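Side-chain contacts in afamin (Homo sapiens, PDB 6FAK), which carries hydrophobic molecules in body fluids, binds vitamin E and keeps lipidated Wnt proteins soluble and active: residues Q199-G204 / T480-R485; L349-Q354 / C449-A454; G430-T435 / F458-G463; N467-I470 / V474-C477. All blocks are in the same frame, centred on the assembly; numbering follows the deposited sequence.

Contact 1 (Q199-G204 / T480-R485)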
loop_
_atom_site.group_PDB
_atom_site.type_symbol
_atom_site.label_atom_id
_atom_site.label_comp_id
_atom_site.label_asym_id
_atom_site.label_seq_id
_atom_site.Cartn_x
_atom_site.Cartn_y
_atom_site.Cartn_z
ATOM N N GLN A 199 -3.980 0.377 -0.869
ATOM C CA GLN A 199 -4.696 1.661 -0.823
ATOM C C GLN A 199 -3.791 2.879 -1.185
ATOM O O GLN A 199 -4.196 3.721 -1.979
ATOM C CB GLN A 199 -5.349 1.812 0.544
ATOM C CG GLN A 199 -6.476 0.844 0.699
ATOM C CD GLN A 199 -6.954 0.640 2.109
ATOM O OE1 GLN A 199 -6.484 1.283 3.047
ATOM N NE2 GLN A 199 -7.896 -0.257 2.260
ATOM N N LYS A 200 -2.559 2.898 -0.698
ATOM C CA LYS A 200 -1.590 3.920 -1.071
ATOM C C LYS A 200 -1.247 3.853 -2.561
ATOM O O LYS A 200 -1.063 4.865 -3.175
ATOM C CB LYS A 200 -0.271 3.788 -0.277
ATOM C CG LYS A 200 -0.468 4.110 1.191
ATOM C CD LYS A 200 0.731 3.693 2.008
ATOM C CE LYS A 200 1.876 4.645 1.777
ATOM N NZ LYS A 200 2.895 4.527 2.862
ATOM N N HIS A 201 -1.138 2.640 -3.097
ATOM C CA HIS A 201 -0.872 2.438 -4.496
ATOM C C HIS A 201 -2.021 3.029 -5.378
ATOM O O HIS A 201 -1.770 3.772 -6.289
ATOM C CB HIS A 201 -0.714 0.943 -4.749
ATOM C CG HIS A 201 -0.238 0.598 -6.111
ATOM N ND1 HIS A 201 1.022 0.927 -6.563
ATOM C CD2 HIS A 201 -0.837 -0.076 -7.121
ATOM C CE1 HIS A 201 1.188 0.455 -7.790
ATOM N NE2 HIS A 201 0.073 -0.146 -8.153
ATOM N N VAL A 202 -3.255 2.665 -5.089
ATOM C CA VAL A 202 -4.367 3.167 -5.867
ATOM C C VAL A 202 -4.540 4.698 -5.681
ATOM O O VAL A 202 -4.743 5.446 -6.668
ATOM C CB VAL A 202 -5.653 2.430 -5.514
ATOM C CG1 VAL A 202 -6.859 3.039 -6.235
ATOM C CG2 VAL A 202 -5.531 0.974 -5.903
ATOM N N CYS A 203 -4.470 5.182 -4.449
ATOM C CA CYS A 203 -4.614 6.630 -4.209
ATOM C C CYS A 203 -3.512 7.460 -4.885
ATOM O O CYS A 203 -3.802 8.501 -5.443
ATOM C CB CYS A 203 -4.710 6.989 -2.724
ATOM S SG CYS A 203 -6.136 6.197 -1.929
ATOM N N GLY A 204 -2.274 6.974 -4.807
ATOM C CA GLY A 204 -1.138 7.613 -5.466
ATOM C C GLY A 204 -1.369 7.704 -6.946
ATOM O O GLY A 204 -1.135 8.726 -7.552
ATOM N N THR A 480 5.735 8.834 -15.329
ATOM C CA THR A 480 5.468 8.478 -16.708
ATOM C C THR A 480 5.229 6.971 -16.755
ATOM O O THR A 480 6.176 6.148 -16.713
ATOM C CB THR A 480 6.629 8.884 -17.659
ATOM O OG1 THR A 480 7.325 10.028 -17.136
ATOM C CG2 THR A 480 6.104 9.180 -19.079
ATOM N N ASN A 481 3.935 6.658 -16.735
ATOM C CA ASN A 481 3.327 5.423 -17.234
ATOM C C ASN A 481 3.148 4.462 -16.064
ATOM O O ASN A 481 4.102 3.866 -15.579
ATOM C CB ASN A 481 4.101 4.785 -18.410
ATOM C CG ASN A 481 3.193 3.997 -19.360
ATOM O OD1 ASN A 481 2.149 3.438 -18.959
ATOM N ND2 ASN A 481 3.586 3.954 -20.636
ATOM N N PHE A 482 1.919 4.395 -15.578
ATOM C CA PHE A 482 1.601 3.551 -14.474
ATOM C C PHE A 482 1.904 2.078 -14.708
ATOM O O PHE A 482 2.577 1.434 -13.920
ATOM C CB PHE A 482 0.119 3.806 -14.154
ATOM C CG PHE A 482 -0.369 3.042 -13.012
ATOM C CD1 PHE A 482 0.023 3.376 -11.724
ATOM C CD2 PHE A 482 -1.169 1.939 -13.214
ATOM C CE1 PHE A 482 -0.414 2.640 -10.637
ATOM C CE2 PHE A 482 -1.604 1.195 -12.139
ATOM C CZ PHE A 482 -1.226 1.543 -10.837
ATOM N N ALA A 483 1.396 1.545 -15.813
ATOM C CA ALA A 483 1.558 0.133 -16.114
ATOM C C ALA A 483 3.015 -0.306 -16.339
ATOM O O ALA A 483 3.374 -1.400 -16.022
ATOM C CB ALA A 483 0.704 -0.239 -17.327
ATOM N N PHE A 484 3.833 0.574 -16.886
ATOM C CA PHE A 484 5.246 0.313 -17.200
ATOM C C PHE A 484 6.222 0.874 -16.143
ATOM O O PHE A 484 7.432 0.886 -16.366
ATOM C CB PHE A 484 5.589 0.887 -18.579
ATOM C CG PHE A 484 4.963 0.096 -19.704
ATOM C CD1 PHE A 484 3.714 0.424 -20.170
ATOM C CD2 PHE A 484 5.594 -1.035 -20.204
ATOM C CE1 PHE A 484 3.105 -0.330 -21.179
ATOM C CE2 PHE A 484 4.979 -1.794 -21.201
ATOM C CZ PHE A 484 3.731 -1.425 -21.693
ATOM N N ARG A 485 5.696 1.261 -14.998
ATOM C CA ARG A 485 6.541 1.762 -13.908
ATOM C C ARG A 485 7.598 0.740 -13.386
ATOM O O ARG A 485 8.752 1.093 -13.196
ATOM C CB ARG A 485 5.625 2.269 -12.777
ATOM C CG ARG A 485 6.382 2.834 -11.602
ATOM C CD ARG A 485 5.550 3.927 -10.946
ATOM N NE ARG A 485 4.357 3.383 -10.339
ATOM C CZ ARG A 485 3.400 4.085 -9.722
ATOM N NH1 ARG A 485 3.456 5.429 -9.673
ATOM N NH2 ARG A 485 2.405 3.442 -9.170
HETATM O O HOH W 1 0.812 4.335 -7.236
#
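His-201 meets Phe-482 ring against ring. The imidazole reaches the far end of the phenyl at a slant, with His-201 NE2 3.4 Å from Phe-482 CZ and also close to CE1. The centroids are 5.3 Å apart and the planes lie at 41°, an oblique aromatic pair. The histidine reaches it because its CG stands anti to the backbone N (chi1 -171°), which swings the ring off the helix toward the loop.

The second approach is by a guanidinium. Arg-485 arrives from the opposite direction, bending at chi2 and chi3 so that His-201 CE1 lies near the plane of the guanidinium, at its edge, 3.5 Å from Arg-485 NH2. The meeting joins helix 177-209, whose later part, with this segment, belongs to the region of the hydrophobic binding pocket in the second albumin domain, to the loop between helices 472-479 and 485-490 of the third. Phe-482 and Arg-485, the ends of a type I turn, both reach the histidine.

No direct hydrogen bond joins the segments; a water bridges them, donating to His-201 O at 2.8 Å and accepting from Arg-485 NH2 at 2.7 Å, in the plane of the Phe-482 ring at its edge. His-201 NE2 is itself hydrogen-bonded to a bound polyether, probably from the crystallisation liquor, while Phe-482 also packs on Leu-350, Ala-205 and Phe-209.

Contact 2 (L349-Q354 / C449-A454)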
loop_
_atom_site.group_PDB
_atom_site.type_symbol
_atom_site.label_atom_id
_atom_site.label_comp_id
_atom_site.label_asym_id
_atom_site.label_seq_id
_atom_site.Cartn_x
_atom_site.Cartn_y
_atom_site.Cartn_z
ATOM N N LEU A 349 -2.016 -6.860 -17.155
ATOM C CA LEU A 349 -3.244 -6.579 -17.921
ATOM C C LEU A 349 -3.268 -5.139 -18.437
ATOM O O LEU A 349 -3.649 -4.915 -19.539
ATOM C CB LEU A 349 -4.464 -6.828 -17.089
ATOM C CG LEU A 349 -4.679 -8.294 -16.721
ATOM C CD1 LEU A 349 -5.676 -8.417 -15.608
ATOM C CD2 LEU A 349 -5.093 -9.109 -17.930
ATOM N N LEU A 350 -2.848 -4.181 -17.608
ATOM C CA LEU A 350 -2.823 -2.792 -18.044
ATOM C C LEU A 350 -1.764 -2.521 -19.094
ATOM O O LEU A 350 -1.994 -1.689 -19.946
ATOM C CB LEU A 350 -2.627 -1.839 -16.855
ATOM C CG LEU A 350 -3.708 -2.065 -15.783
ATOM C CD1 LEU A 350 -3.361 -1.207 -14.568
ATOM C CD2 LEU A 350 -5.089 -1.778 -16.295
ATOM N N ARG A 351 -0.597 -3.204 -19.037
ATOM C CA ARG A 351 0.360 -3.124 -20.110
ATOM C C ARG A 351 -0.247 -3.622 -21.463
ATOM O O ARG A 351 -0.063 -2.982 -22.504
ATOM C CB ARG A 351 1.675 -3.876 -19.773
ATOM C CG ARG A 351 2.487 -3.170 -18.683
ATOM C CD ARG A 351 3.829 -3.840 -18.538
ATOM N NE ARG A 351 3.742 -5.094 -17.810
ATOM C CZ ARG A 351 3.856 -5.274 -16.499
ATOM N NH1 ARG A 351 3.942 -4.246 -15.673
ATOM N NH2 ARG A 351 3.829 -6.495 -16.002
ATOM N N ILE A 352 -0.966 -4.733 -21.393
ATOM C CA ILE A 352 -1.650 -5.300 -22.541
ATOM C C ILE A 352 -2.686 -4.325 -23.125
ATOM O O ILE A 352 -2.761 -4.146 -24.355
ATOM C CB ILE A 352 -2.215 -6.727 -22.215
ATOM C CG1 ILE A 352 -1.006 -7.667 -22.111
ATOM C CG2 ILE A 352 -3.212 -7.210 -23.283
ATOM C CD1 ILE A 352 -1.311 -8.983 -21.465
ATOM N N VAL A 353 -3.433 -3.656 -22.258
ATOM C CA VAL A 353 -4.408 -2.679 -22.727
ATOM C C VAL A 353 -3.693 -1.549 -23.481
ATOM O O VAL A 353 -4.141 -1.151 -24.580
ATOM C CB VAL A 353 -5.294 -2.121 -21.601
ATOM C CG1 VAL A 353 -6.208 -1.032 -22.144
ATOM C CG2 VAL A 353 -6.143 -3.216 -20.931
ATOM N N GLN A 354 -2.582 -1.055 -22.933
ATOM C CA GLN A 354 -1.837 0.013 -23.589
ATOM C C GLN A 354 -1.250 -0.395 -24.926
ATOM O O GLN A 354 -1.253 0.388 -25.903
ATOM C CB GLN A 354 -0.704 0.498 -22.676
ATOM C CG GLN A 354 0.070 1.682 -23.221
ATOM C CD GLN A 354 -0.830 2.906 -23.344
ATOM O OE1 GLN A 354 -1.485 3.292 -22.362
ATOM N NE2 GLN A 354 -0.917 3.478 -24.549
ATOM N N CYS A 449 0.839 -13.200 -8.609
ATOM C CA CYS A 449 1.101 -12.845 -7.214
ATOM C C CYS A 449 2.344 -11.936 -7.067
ATOM O O CYS A 449 2.277 -10.860 -6.469
ATOM C CB CYS A 449 1.218 -14.133 -6.380
ATOM S SG CYS A 449 1.457 -13.890 -4.604
ATOM N N VAL A 450 3.472 -12.373 -7.644
ATOM C CA VAL A 450 4.713 -11.643 -7.559
ATOM C C VAL A 450 4.591 -10.249 -8.222
ATOM O O VAL A 450 5.022 -9.236 -7.649
ATOM C CB VAL A 450 5.862 -12.417 -8.238
ATOM C CG1 VAL A 450 7.122 -11.564 -8.366
ATOM C CG2 VAL A 450 6.182 -13.691 -7.463
ATOM N N ASP A 451 4.035 -10.189 -9.421
ATOM C CA ASP A 451 4.031 -8.916 -10.140
ATOM C C ASP A 451 3.066 -7.943 -9.444
ATOM O O ASP A 451 3.369 -6.765 -9.352
ATOM C CB ASP A 451 3.737 -9.138 -11.620
ATOM C CG ASP A 451 4.044 -7.914 -12.499
ATOM O OD1 ASP A 451 5.104 -7.268 -12.378
ATOM O OD2 ASP A 451 3.209 -7.551 -13.338
ATOM N N ASN A 452 1.950 -8.449 -8.913
ATOM C CA ASN A 452 0.994 -7.640 -8.158
ATOM C C ASN A 452 1.652 -7.037 -6.898
ATOM O O ASN A 452 1.517 -5.835 -6.620
ATOM C CB ASN A 452 -0.229 -8.466 -7.745
ATOM C CG ASN A 452 -1.298 -8.595 -8.860
ATOM O OD1 ASN A 452 -1.365 -7.808 -9.801
ATOM N ND2 ASN A 452 -2.158 -9.605 -8.719
ATOM N N LEU A 453 2.314 -7.880 -6.117
ATOM C CA LEU A 453 2.930 -7.420 -4.878
ATOM C C LEU A 453 4.167 -6.582 -5.097
ATOM O O LEU A 453 4.360 -5.616 -4.379
ATOM C CB LEU A 453 3.245 -8.569 -3.940
ATOM C CG LEU A 453 2.056 -9.272 -3.290
ATOM C CD1 LEU A 453 2.590 -10.348 -2.360
ATOM C CD2 LEU A 453 1.185 -8.327 -2.500
ATOM N N ALA A 454 4.998 -6.937 -6.074
ATOM C CA ALA A 454 6.154 -6.102 -6.430
ATOM C C ALA A 454 5.799 -4.696 -6.882
ATOM O O ALA A 454 6.499 -3.724 -6.536
ATOM C CB ALA A 454 6.998 -6.768 -7.520
HETATM O O HOH W 2 4.666 -4.736 -12.954
#
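Asp-451 and Arg-351 carry this contact alone, as a buried salt bridge between a helix of the second albumin domain and one of the third. Helix 446-462 enters with Cys-449, whose SG is tied to Cys-440 by a disulfide, and Val-450 then turns its side chain toward helices 423-440 and 376-417.

At Asp-451 the side chain points across to the other helix. With CG anti to the backbone N (chi1 -166°), the carboxylate is carried out to meet a guanidinium coming the opposite way. Arg-351 NH2 donates to Asp-451 OD2 at 2.9 Å with an N-H...O angle of 148°. OD2 is approached on its syn side but well out of the carboxylate plane, and the two flat groups are turned 60° apart, so this is a single-bonded bridge rather than a flat bidentate pair.

A water lies at the guanidinium edge beside the bridge. It accepts from Arg-351 NH1 at 2.9 Å and lies 2.6 Å from Asp-451 OD1, to which it can donate, although it has more acceptors around it than protons to give. Both charges are shared further: NH1 also bonds Ala-483 O, NH2 pairs with Glu-348, OD1 with Arg-486, and OD2 is hydrogen-bonded to Ser-345 OG. With Arg-351 and Arg-486 both close, Asp-451 would be expected to stay ionised.

One residue on, Asn-452 binds the backbone N of Ile-346, at the start of helix 346-363, through OD1 and a bound polyether, probably from the crystallisation liquor, through ND2. Leu-453 then packs against helix 423-440, while helix 346-363 rests its Leu-349 and Ile-352 on helix 326-339.

Contact 3 (G430-T435 / F458-G463); sequences GEKMVT and FGELCG
Helices 423-440 and 446-462 form an antiparallel helical hairpin in the third albumin domain, and this contact joins them well away from their connecting turn, which is pinned by the Cys-440 to Cys-449 disulfide. Across the segments, Lys-432 and Glu-460 lie opposite each other with CA atoms 9.5 Å apart, and the side chains have to fill the distance.

They do so in two ways. On the polar side, Lys-432 runs out fully extended beyond CG and meets the Glu-460 side chain at about a right angle. Lys-432 NZ makes a salt bridge with Glu-460 OE2 at 3.2 Å and lies almost as near the carboxyl carbon CD. Glu-460 is bent at chi2, which turns its carboxylate to the lysine. Its stronger partner, however, is Lys-200 of helix 177-209, bound at the same OE2, so one oxygen serves two ammonium groups and links the hairpin to the second domain.

On the buried side, Met-433 folds at both chi2 and chi3 and brings its methyl to the CE2-CZ end of the Phe-458 ring, at a slant: Met-433 CE is 3.4 Å from Phe-458 CZ and equally close to CE2. Phe-458 also stacks on Phe-489 of helix 485-490, and Met-433 touches Tyr-410 of helix 376-417.

Within the first helix, Glu-431 O takes two bonds from Thr-435, one from its N at 3.1 Å and one from OG1 at 2.9 Å, the hydroxyl donating from 38° above the carbonyl plane.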
loop_
_atom_site.group_PDB
_atom_site.type_symbol
_atom_site.label_atom_id
_atom_site.label_comp_id
_atom_site.label_asym_id
_atom_site.label_seq_id
_atom_site.Cartn_x
_atom_site.Cartn_y
_atom_site.Cartn_z
ATOM N N GLY A 430 13.102 -2.404 0.641
ATOM C CA GLY A 430 13.739 -3.674 0.470
ATOM C C GLY A 430 12.959 -4.832 1.092
ATOM O O GLY A 430 12.797 -5.887 0.449
ATOM N N GLU A 431 12.483 -4.657 2.324
ATOM C CA GLU A 431 11.676 -5.699 2.983
ATOM C C GLU A 431 10.390 -5.930 2.223
ATOM O O GLU A 431 10.047 -7.074 1.937
ATOM C CB GLU A 431 11.360 -5.394 4.467
ATOM C CG GLU A 431 12.215 -6.179 5.463
ATOM C CD GLU A 431 11.949 -7.696 5.491
ATOM O OE1 GLU A 431 12.914 -8.468 5.592
ATOM O OE2 GLU A 431 10.787 -8.133 5.429
ATOM N N LYS A 432 9.701 -4.854 1.865
ATOM C CA LYS A 432 8.511 -4.971 1.048
ATOM C C LYS A 432 8.783 -5.656 -0.296
ATOM O O LYS A 432 8.003 -6.508 -0.727
ATOM C CB LYS A 432 7.869 -3.612 0.816
ATOM C CG LYS A 432 7.216 -3.092 2.075
ATOM C CD LYS A 432 6.766 -1.632 1.990
ATOM C CE LYS A 432 6.434 -1.087 3.393
ATOM N NZ LYS A 432 6.273 0.401 3.445
ATOM N N MET A 433 9.889 -5.340 -0.955
ATOM C CA MET A 433 10.186 -6.025 -2.216
ATOM C C MET A 433 10.350 -7.549 -2.012
ATOM O O MET A 433 9.776 -8.329 -2.758
ATOM C CB MET A 433 11.397 -5.430 -2.892
ATOM C CG MET A 433 11.737 -6.029 -4.235
ATOM S SD MET A 433 10.432 -5.769 -5.465
ATOM C CE MET A 433 10.785 -4.097 -5.959
ATOM N N VAL A 434 11.079 -7.962 -0.972
ATOM C CA VAL A 434 11.393 -9.364 -0.806
ATOM C C VAL A 434 10.151 -10.181 -0.447
ATOM O O VAL A 434 10.065 -11.336 -0.809
ATOM C CB VAL A 434 12.620 -9.576 0.109
ATOM C CG1 VAL A 434 12.280 -9.494 1.572
ATOM C CG2 VAL A 434 13.271 -10.887 -0.232
ATOM N N THR A 435 9.208 -9.542 0.222
ATOM C CA THR A 435 7.923 -10.148 0.617
ATOM C C THR A 435 7.065 -10.622 -0.541
ATOM O O THR A 435 6.361 -11.616 -0.415
ATOM C CB THR A 435 7.178 -9.181 1.537
ATOM O OG1 THR A 435 7.996 -9.028 2.691
ATOM C CG2 THR A 435 5.829 -9.719 1.963
ATOM N N PHE A 458 6.731 0.271 -5.686
ATOM C CA PHE A 458 7.006 1.547 -6.389
ATOM C C PHE A 458 5.861 2.521 -6.178
ATOM O O PHE A 458 6.063 3.753 -6.207
ATOM C CB PHE A 458 7.485 1.307 -7.847
ATOM C CG PHE A 458 8.712 0.413 -7.884
ATOM C CD1 PHE A 458 9.949 0.876 -7.379
ATOM C CD2 PHE A 458 8.625 -0.916 -8.277
ATOM C CE1 PHE A 458 11.092 0.051 -7.337
ATOM C CE2 PHE A 458 9.749 -1.753 -8.241
ATOM C CZ PHE A 458 10.981 -1.275 -7.772
ATOM N N GLY A 459 4.697 1.995 -5.826
ATOM C CA GLY A 459 3.608 2.845 -5.325
ATOM C C GLY A 459 3.884 3.545 -4.016
ATOM O O GLY A 459 3.526 4.703 -3.841
ATOM N N GLU A 460 4.525 2.835 -3.093
ATOM C CA GLU A 460 5.005 3.413 -1.821
ATOM C C GLU A 460 6.081 4.493 -2.072
ATOM O O GLU A 460 6.067 5.569 -1.472
ATOM C CB GLU A 460 5.630 2.313 -0.973
ATOM C CG GLU A 460 5.551 2.555 0.514
ATOM C CD GLU A 460 4.366 1.876 1.180
ATOM O OE1 GLU A 460 3.796 0.897 0.635
ATOM O OE2 GLU A 460 4.029 2.336 2.278
ATOM N N LEU A 461 7.031 4.156 -2.939
ATOM C CA LEU A 461 8.132 5.021 -3.302
ATOM C C LEU A 461 7.720 6.349 -3.946
ATOM O O LEU A 461 8.286 7.380 -3.682
ATOM C CB LEU A 461 9.024 4.276 -4.322
ATOM C CG LEU A 461 10.319 4.896 -4.855
ATOM C CD1 LEU A 461 11.171 5.365 -3.727
ATOM C CD2 LEU A 461 11.103 3.838 -5.621
ATOM N N CYS A 462 6.748 6.282 -4.842
ATOM C CA CYS A 462 6.403 7.413 -5.661
ATOM C C CYS A 462 5.519 8.449 -4.979
ATOM O O CYS A 462 5.397 9.560 -5.487
ATOM C CB CYS A 462 5.751 6.953 -6.955
ATOM S SG CYS A 462 6.986 6.072 -7.932
ATOM N N GLY A 463 4.911 8.079 -3.857
ATOM C CA GLY A 463 4.184 9.044 -3.040
ATOM C C GLY A 463 2.679 8.912 -3.217
ATOM O O GLY A 463 2.176 8.536 -4.324
#

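Contact 4 (N467-I470 / V474-C477); sequences NRTI and VDHC. With NAG (2-acetamido-2-deoxy-beta-D-glucopyranose), chain B.
Asp-475 closes the loop 467-470 back onto the helix that follows it, by binding Ile-470. From CB the side chain turns so that CG lies beside the backbone N and anti to the carbonyl carbon (chi1 -64°), bringing the carboxylate up to the loop backbone. CG itself is 3.5 Å from Ile-470 N. At the tip, OD1 accepts from Ile-470 N at 2.8 Å along a fairly straight bond (161°), using its syn lone pair. OD1 also takes a hydrogen bond from a water, which donates to Arg-468 O as well. The other oxygen, OD2, packs 3.3 Å from Thr-469 CA.

Beside this bond, Ile-470 CD1 meets Val-474 CG1 at 3.9 Å, and the same methyl lies over one face of the Arg-468 guanidinium, off toward its rim; the salt bridge of that guanidinium is to Glu-425. The segment opens with an N-glycosylation sequon, Asn-Arg-Thr: Asn-467 ND2 is covalently bound to C1 of the sugar at 1.5 Å.

The loop bridges helices 446-462 and 472-479: Arg-468 NH1 is hydrogen-bonded to Leu-461 O of the former, while Val-474 and Cys-477 of the latter pack on Phe-489 of helix 485-490.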
loop_
_atom_site.group_PDB
_atom_site.type_symbol
_atom_site.label_atom_id
_atom_site.label_comp_id
_atom_site.label_asym_id
_atom_site.label_seq_id
_atom_site.Cartn_x
_atom_site.Cartn_y
_atom_site.Cartn_z
ATOM N N ASN A 467 4.017 14.689 -5.219
ATOM C CA ASN A 467 4.873 14.282 -6.315
ATOM C C ASN A 467 6.256 14.447 -5.747
ATOM O O ASN A 467 6.689 15.534 -5.517
ATOM C CB ASN A 467 4.634 15.170 -7.543
ATOM C CG ASN A 467 3.236 14.973 -8.091
ATOM O OD1 ASN A 467 2.824 13.832 -8.317
ATOM N ND2 ASN A 467 2.500 16.055 -8.266
ATOM N N ARG A 468 6.931 13.350 -5.470
ATOM C CA ARG A 468 8.199 13.463 -4.757
ATOM C C ARG A 468 9.291 13.831 -5.753
ATOM O O ARG A 468 9.135 13.605 -6.952
ATOM C CB ARG A 468 8.547 12.169 -4.097
ATOM C CG ARG A 468 7.463 11.694 -3.156
ATOM C CD ARG A 468 7.909 10.395 -2.550
ATOM N NE ARG A 468 8.960 10.595 -1.556
ATOM C CZ ARG A 468 9.507 9.608 -0.851
ATOM N NH1 ARG A 468 9.202 8.331 -1.109
ATOM N NH2 ARG A 468 10.384 9.883 0.070
ATOM N N THR A 469 10.348 14.459 -5.268
ATOM C CA THR A 469 11.454 14.818 -6.115
ATOM C C THR A 469 12.665 14.097 -5.490
ATOM O O THR A 469 13.312 14.631 -4.580
ATOM C CB THR A 469 11.666 16.371 -6.210
ATOM O OG1 THR A 469 11.701 16.919 -4.899
ATOM C CG2 THR A 469 10.532 17.055 -6.969
ATOM N N ILE A 470 12.951 12.902 -5.996
ATOM C CA ILE A 470 14.037 12.094 -5.505
ATOM C C ILE A 470 15.316 12.319 -6.299
ATOM O O ILE A 470 16.296 12.857 -5.776
ATOM C CB ILE A 470 13.590 10.652 -5.423
ATOM C CG1 ILE A 470 12.369 10.568 -4.429
ATOM C CG2 ILE A 470 14.775 9.745 -5.019
ATOM C CD1 ILE A 470 11.611 9.287 -4.569
ATOM N N VAL A 474 14.570 8.521 -11.231
ATOM C CA VAL A 474 13.478 7.973 -10.397
ATOM C C VAL A 474 12.161 8.739 -10.632
ATOM O O VAL A 474 11.070 8.098 -10.776
ATOM C CB VAL A 474 13.845 8.007 -8.886
ATOM C CG1 VAL A 474 12.618 7.687 -8.033
ATOM C CG2 VAL A 474 14.937 7.029 -8.563
ATOM N N ASP A 475 12.242 10.077 -10.670
ATOM C CA ASP A 475 11.056 10.933 -10.839
ATOM C C ASP A 475 10.400 10.656 -12.195
ATOM O O ASP A 475 9.162 10.561 -12.277
ATOM C CB ASP A 475 11.373 12.416 -10.731
ATOM C CG ASP A 475 11.881 12.817 -9.341
ATOM O OD1 ASP A 475 11.878 11.964 -8.402
ATOM O OD2 ASP A 475 12.321 13.986 -9.219
ATOM N N HIS A 476 11.240 10.444 -13.218
ATOM C CA HIS A 476 10.758 10.066 -14.549
ATOM C C HIS A 476 9.960 8.734 -14.439
ATOM O O HIS A 476 8.841 8.621 -14.979
ATOM C CB HIS A 476 11.915 9.928 -15.560
ATOM C CG HIS A 476 11.444 9.493 -16.895
ATOM N ND1 HIS A 476 10.817 10.361 -17.765
ATOM C CD2 HIS A 476 11.321 8.254 -17.435
ATOM C CE1 HIS A 476 10.385 9.679 -18.816
ATOM N NE2 HIS A 476 10.672 8.402 -18.635
ATOM N N CYS A 477 10.517 7.724 -13.773
ATOM C CA CYS A 477 9.804 6.486 -13.626
ATOM C C CYS A 477 8.508 6.613 -12.818
ATOM O O CYS A 477 7.524 5.895 -13.116
ATOM C CB CYS A 477 10.677 5.376 -13.064
ATOM S SG CYS A 477 11.975 4.863 -14.205
HETATM C C1 NAG B . 1.133 16.011 -8.762
HETATM C C2 NAG B . 0.480 17.365 -8.512
HETATM C C3 NAG B . -0.947 17.368 -9.045
HETATM C C4 NAG B . -0.953 16.953 -10.509
HETATM C C5 NAG B . -0.197 15.635 -10.709
HETATM C C6 NAG B . -0.103 15.274 -12.188
HETATM C C7 NAG B . 0.767 18.916 -6.621
HETATM C C8 NAG B . 1.050 19.999 -7.627
HETATM N N2 NAG B . 0.502 17.687 -7.092
HETATM O O3 NAG B . -1.522 18.678 -8.905
HETATM O O4 NAG B . -2.305 16.824 -10.967
HETATM O O5 NAG B . 1.129 15.729 -10.164
HETATM O O6 NAG B . 0.648 16.274 -12.887
HETATM O O7 NAG B . 0.779 19.147 -5.423
HETATM O O HOH W 3 9.521 10.920 -7.610
#

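Contacts 1 and 2 line the same polyether site: His-201 and Phe-482 come from the first, Leu-350, Cys-449, Asn-452 and Leu-453 from the second. Their centres are 11 Å apart, and they join where Ala-483 O lies 2.9 Å from Arg-351 NH1, probably hydrogen-bonded. Contact 3 shares helix 446-462 with contact 2 and touches contact 1 through the Lys-200 to Glu-460 salt bridge and Gly-459 CA beside His-201 ND1, 3.4 Å away. Contact 4, farther out by the glycan, reaches contact 3 through Arg-468 NH1, 2.9 Å from Leu-461 O, and contact 1 through Arg-485 CD, 3.5 Å from Cys-477 O. Contacts 2 and 4 do not touch; their nearest atoms are about 11 Å apart.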